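Local coordinates for orphan protein TM0875 (Thermotoga maritima, PDB 1O22), which is of unknown function, an orphan protein with a fold that was new when it was determined, at residues Glu20-Lys25 and Ile56-Leu61; Asp109-Met114 and Val141-Lys146. All blocks are in the same frame, centred on the assembly; numbering follows the deposited sequence. Where two conformers were deposited one is given.

Interaction 1 of 2, residues Glu20-Lys25 and Ile56-Leu61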
# COMPACT_ATOMS: atom_id res chain seq x y z
N GLU A 20 10.52 8.56 -5.03
CA GLU A 20 11.13 7.54 -4.22
C GLU A 20 12.22 8.20 -3.38
O GLU A 20 13.16 8.78 -3.94
CB GLU A 20 11.74 6.45 -5.11
CG GLU A 20 12.57 5.42 -4.35
CD GLU A 20 13.21 4.37 -5.27
OE1 GLU A 20 14.33 4.62 -5.74
OE2 GLU A 20 12.58 3.32 -5.54
N ILE A 21 12.10 8.09 -2.06
CA ILE A 21 13.05 8.67 -1.12
C ILE A 21 13.79 7.55 -0.36
O ILE A 21 13.16 6.69 0.28
CB ILE A 21 12.36 9.64 -0.14
CG1 ILE A 21 11.65 10.73 -0.91
CG2 ILE A 21 13.37 10.20 0.85
CD1 ILE A 21 10.84 11.60 -0.10
N LEU A 22 15.12 7.58 -0.44
CA LEU A 22 15.96 6.62 0.28
C LEU A 22 16.64 7.39 1.38
O LEU A 22 17.25 8.41 1.10
CB LEU A 22 17.00 6.01 -0.67
CG LEU A 22 16.47 5.40 -1.96
CD1 LEU A 22 17.64 5.03 -2.90
CD2 LEU A 22 15.63 4.18 -1.67
N TYR A 23 16.52 6.95 2.62
CA TYR A 23 17.14 7.66 3.73
C TYR A 23 18.19 6.77 4.36
O TYR A 23 18.11 5.55 4.26
CB TYR A 23 16.10 8.15 4.77
CG TYR A 23 15.39 7.05 5.54
CD1 TYR A 23 15.94 6.52 6.70
CD2 TYR A 23 14.17 6.56 5.10
CE1 TYR A 23 15.33 5.52 7.36
CE2 TYR A 23 13.54 5.57 5.76
CZ TYR A 23 14.10 5.06 6.90
OH TYR A 23 13.44 4.03 7.55
N TYR A 24 19.19 7.40 5.00
CA TYR A 24 20.33 6.68 5.56
C TYR A 24 20.79 7.35 6.82
O TYR A 24 20.98 8.58 6.83
CB TYR A 24 21.54 6.72 4.58
CG TYR A 24 21.24 6.29 3.16
CD1 TYR A 24 21.27 4.95 2.81
CD2 TYR A 24 20.90 7.22 2.19
CE1 TYR A 24 20.99 4.53 1.51
CE2 TYR A 24 20.63 6.81 0.88
CZ TYR A 24 20.67 5.47 0.55
OH TYR A 24 20.40 5.03 -0.74
N LYS A 25 21.03 6.58 7.86
CA LYS A 25 21.69 7.13 9.04
C LYS A 25 23.14 7.59 8.71
O LYS A 25 23.96 6.82 8.18
CB LYS A 25 21.66 6.18 10.23
CG LYS A 25 22.00 6.89 11.59
CD LYS A 25 21.45 6.16 12.74
CE LYS A 25 21.33 7.00 13.95
NZ LYS A 25 21.00 6.12 15.11
N ILE A 56 18.24 2.72 7.71
CA ILE A 56 18.09 2.78 6.28
C ILE A 56 16.62 2.49 5.93
O ILE A 56 15.94 1.71 6.61
CB ILE A 56 19.05 1.75 5.57
CG1 ILE A 56 18.97 1.92 4.05
CG2 ILE A 56 18.74 0.29 5.99
CD1 ILE A 56 20.17 1.38 3.26
N GLY A 57 16.15 3.08 4.85
CA GLY A 57 14.85 2.75 4.34
C GLY A 57 14.51 3.39 3.02
O GLY A 57 15.22 4.24 2.51
N ARG A 58 13.36 2.99 2.50
CA ARG A 58 12.80 3.53 1.27
C ARG A 58 11.33 3.88 1.47
O ARG A 58 10.55 3.06 1.98
CB ARG A 58 12.91 2.52 0.15
CG ARG A 58 12.38 2.99 -1.20
CD ARG A 58 12.71 2.02 -2.33
NE ARG A 58 11.98 0.79 -2.18
CZ ARG A 58 11.92 -0.18 -3.08
NH1 ARG A 58 12.55 -0.06 -4.25
NH2 ARG A 58 11.21 -1.27 -2.83
N ILE A 59 10.97 5.11 1.12
CA ILE A 59 9.60 5.56 1.16
C ILE A 59 9.19 6.22 -0.15
O ILE A 59 10.02 6.62 -0.96
CB ILE A 59 9.36 6.47 2.40
CG1 ILE A 59 10.17 7.72 2.35
CG2 ILE A 59 9.70 5.73 3.68
CD1 ILE A 59 9.85 8.67 3.44
N PHE A 60 7.88 6.26 -0.39
CA PHE A 60 7.31 6.82 -1.61
C PHE A 60 6.40 8.01 -1.20
O PHE A 60 5.67 7.92 -0.22
CB PHE A 60 6.54 5.76 -2.37
CG PHE A 60 7.39 4.58 -2.76
CD1 PHE A 60 8.22 4.64 -3.88
CD2 PHE A 60 7.43 3.45 -1.97
CE1 PHE A 60 9.02 3.58 -4.22
CE2 PHE A 60 8.22 2.36 -2.32
CZ PHE A 60 9.01 2.43 -3.44
N LEU A 61 6.53 9.11 -1.91
CA LEU A 61 5.79 10.33 -1.60
C LEU A 61 5.08 10.87 -2.85
O LEU A 61 5.66 10.97 -3.94
CB LEU A 61 6.76 11.35 -1.05
CG LEU A 61 6.30 12.78 -0.77
CD1 LEU A 61 5.33 12.75 0.42
CD2 LEU A 61 7.49 13.68 -0.45
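The carbonyl oxygen Ile59 O receives the amide Ile21 N at 2.8 Å, with an almost straight N-H...O angle of 176°, and the CA-H of Glu20 also leans on this oxygen. Ile59 N returns an equally short bond to Ile21 O, so the two isoleucines form a hydrogen-bonded antiparallel pair. The next such pair, Tyr23 with Gly57, is held by longer bonds: Tyr23 N lies 3.0 Å from Gly57 O, and the reciprocal bond from Gly57 N to Tyr23 O stretches to 3.2 Å. Both of its donors are tilted out of the carbonyl planes. These bonds join strands 19-25 and 56-66 as neighbours inside the mixed sheet. Strand 159-165 continues it beyond strand 19-25, through backbone bonds such as Leu22 to Ser162.

On the face carrying Ile21, Tyr23 and Ile59, the Tyr23 ring folds back over Gly57. Its CG sits between the backbone N and the carbonyl carbon (chi1 67°), which brings the ring across the opposing strand, where Gly57 CA makes a CH-pi contact over one face, 3.8 Å from the centroid of the Tyr23 ring. The glycine presents no side chain to the ring, whose hydroxyl is bonded to Ser53 O. Ile21 CB meets Ile59 CG1 at 3.8 Å on this same face.

The other face, with Glu20, Leu22, Arg58 and Phe60, mixes apolar and charged side chains. The Leu22 side chain lies alongside the aliphatic stem of Arg58, Leu22 CD2 being 3.5 Å from Arg58 CG. Arg58 then bends at chi3, and its guanidinium makes a long salt bridge from Arg58 NH1 to Glu20 OE2, 3.6 Å, the two planes turned 32° apart. Phe60 CZ lies over one face of that guanidinium, while the Phe60 ring stacks with Trp122.

Interaction 2 of 2, residues Asp109-Met114 and Val141-Lys146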
# COMPACT_ATOMS: atom_id res chain seq x y z
N ASP A 109 -2.86 13.27 9.21
CA ASP A 109 -2.08 14.09 10.12
C ASP A 109 -1.86 15.52 9.57
O ASP A 109 -1.92 15.74 8.38
CB ASP A 109 -0.69 13.49 10.33
CG ASP A 109 -0.70 12.20 11.12
OD1 ASP A 109 -1.68 11.91 11.86
OD2 ASP A 109 0.28 11.42 11.08
N SER A 110 -1.58 16.46 10.47
CA SER A 110 -1.31 17.86 10.17
C SER A 110 0.15 18.16 10.48
O SER A 110 0.62 17.79 11.53
CB SER A 110 -2.14 18.76 11.05
OG SER A 110 -3.51 18.61 10.76
N TYR A 111 0.87 18.79 9.55
CA TYR A 111 2.23 19.29 9.86
C TYR A 111 2.37 20.65 9.19
O TYR A 111 2.47 20.72 7.98
CB TYR A 111 3.31 18.31 9.38
CG TYR A 111 4.70 18.61 9.92
CD1 TYR A 111 5.01 18.36 11.25
CD2 TYR A 111 5.68 19.18 9.13
CE1 TYR A 111 6.26 18.66 11.77
CE2 TYR A 111 6.94 19.48 9.63
CZ TYR A 111 7.23 19.21 10.95
OH TYR A 111 8.48 19.50 11.48
N GLY A 112 2.28 21.71 9.98
CA GLY A 112 2.06 23.06 9.44
C GLY A 112 0.75 23.16 8.64
O GLY A 112 -0.30 22.75 9.11
N ASP A 113 0.85 23.67 7.42
CA ASP A 113 -0.27 23.69 6.45
C ASP A 113 -0.49 22.39 5.67
O ASP A 113 -1.48 22.26 4.91
CB ASP A 113 -0.05 24.79 5.41
CG ASP A 113 -0.01 26.15 6.02
OD1 ASP A 113 -0.30 26.26 7.24
OD2 ASP A 113 0.33 27.16 5.37
N MSE A 114 0.42 21.44 5.85
CA MSE A 114 0.35 20.19 5.11
C MSE A 114 -0.55 19.18 5.84
O MSE A 114 -0.58 19.12 7.08
CB MSE A 114 1.78 19.71 4.82
CG MSE A 114 2.10 18.30 4.68
SE MSE A 114 4.16 18.15 4.55
CE MSE A 114 4.66 19.61 3.47
N VAL A 141 9.80 18.60 0.21
CA VAL A 141 10.40 17.34 0.65
C VAL A 141 11.12 17.52 1.98
O VAL A 141 10.99 16.66 2.86
CB VAL A 141 11.31 16.71 -0.41
CG1 VAL A 141 12.04 15.48 0.15
CG2 VAL A 141 10.48 16.28 -1.65
N GLU A 142 11.85 18.61 2.16
CA GLU A 142 12.58 18.78 3.40
C GLU A 142 11.64 18.93 4.59
O GLU A 142 11.92 18.38 5.67
CB GLU A 142 13.56 19.96 3.40
CG GLU A 142 14.27 20.10 4.76
CD GLU A 142 15.15 18.89 5.15
OE1 GLU A 142 14.70 17.97 5.93
OE2 GLU A 142 16.30 18.86 4.66
N GLU A 143 10.53 19.64 4.40
CA GLU A 143 9.51 19.72 5.46
C GLU A 143 8.91 18.35 5.73
O GLU A 143 8.68 18.00 6.87
CB GLU A 143 8.37 20.67 5.10
CG GLU A 143 8.58 22.09 5.56
CD GLU A 143 8.25 22.30 7.03
OE1 GLU A 143 7.03 22.41 7.39
OE2 GLU A 143 9.21 22.37 7.83
N PHE A 144 8.57 17.62 4.68
CA PHE A 144 8.01 16.30 4.85
C PHE A 144 8.95 15.39 5.65
O PHE A 144 8.48 14.63 6.50
CB PHE A 144 7.64 15.63 3.53
CG PHE A 144 7.33 14.20 3.70
CD1 PHE A 144 6.13 13.81 4.28
CD2 PHE A 144 8.25 13.23 3.33
CE1 PHE A 144 5.85 12.47 4.49
CE2 PHE A 144 7.98 11.89 3.56
CZ PHE A 144 6.78 11.50 4.11
N MSE A 145 10.26 15.47 5.37
CA MSE A 145 11.25 14.61 6.00
C MSE A 145 11.45 14.93 7.48
O MSE A 145 11.66 14.00 8.29
CB MSE A 145 12.56 14.58 5.22
CG MSE A 145 12.45 13.86 3.88
SE MSE A 145 11.66 12.03 3.96
CE MSE A 145 13.33 11.06 4.78
N LYS A 146 11.26 16.19 7.86
CA LYS A 146 11.22 16.54 9.28
C LYS A 146 10.04 15.88 9.96
O LYS A 146 10.19 15.32 11.02
CB LYS A 146 11.10 18.04 9.49
CG LYS A 146 12.37 18.80 9.48
CD LYS A 146 12.08 20.30 9.65
CE LYS A 146 12.06 21.10 8.33
NZ LYS A 146 13.33 21.89 8.08
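Tyr111 and Met114, a selenomethionine, reach from the end of a β-hairpin to the side of helix 137-152. The hairpin joins strands 100-111 and 114-119 through a type II' turn, in which Gly112 supplies the positive phi. Tyr111 N and Met114 O close it at 2.9 Å, matched by a bond from Met114 N to Tyr111 O, and both side chains point toward the helix.

The tyrosine carries most of the contact. Its CG stands opposite the backbone N (chi1 -167°), which extends the ring out to the helix backbone at Glu143. Tyr111 CE2 comes 3.6 Å from Glu143 O, which lies oblique to the ring. Bent at chi2 (-81°), the Glu143 chain sets its carboxylate beside the ring: Glu143 OE1 lies 3.7 Å from Tyr111 CE2, with the two planes 31° apart. Farther out, Tyr111 OH meets the root of Lys146, 3.6 Å from Lys146 CB, where the two side chains cross at about a right angle. The hydroxyl also makes a weak hydrogen bond with Glu150 OE1, one helical turn beyond Lys146. Replacing this tyrosine with an alanine would probably open a gap between the turn and the helix beside Glu143 and Lys146, and Glu150 would lose its weak hydroxyl partner.

Met114 packs deeper, against Ile125 and Val127 of strand 122-128. At the end of its side chain, the methyl carbon Met114 CE lies 4.2 Å from Glu143 CB. The selenium faces the next helical residue, where Met114 SE rests 4.4 Å from Phe144 CB.

In the fold
Helix 137-152 ties the two contacts together, since it packs on the same sheet that both of them reach. The centres of interactions 1 and 2 are about 16 Å apart. Interaction 2 brings the turn at 111-114 against Glu143, Phe144 and Lys146, while Phe144 and Met145 of the same helical segment rest on the strand pair of interaction 1. Phe144 CE2 lies 3.7 Å from Ile59 CD1, and Met145 SE sits 3.8 Å from that same Ile59 CD1. Leu61 CD2 and Ile21 CG2 extend this apolar layer, touching Phe144 and Met145 respectively. In sequence, both segments of interaction 1 precede both segments of interaction 2.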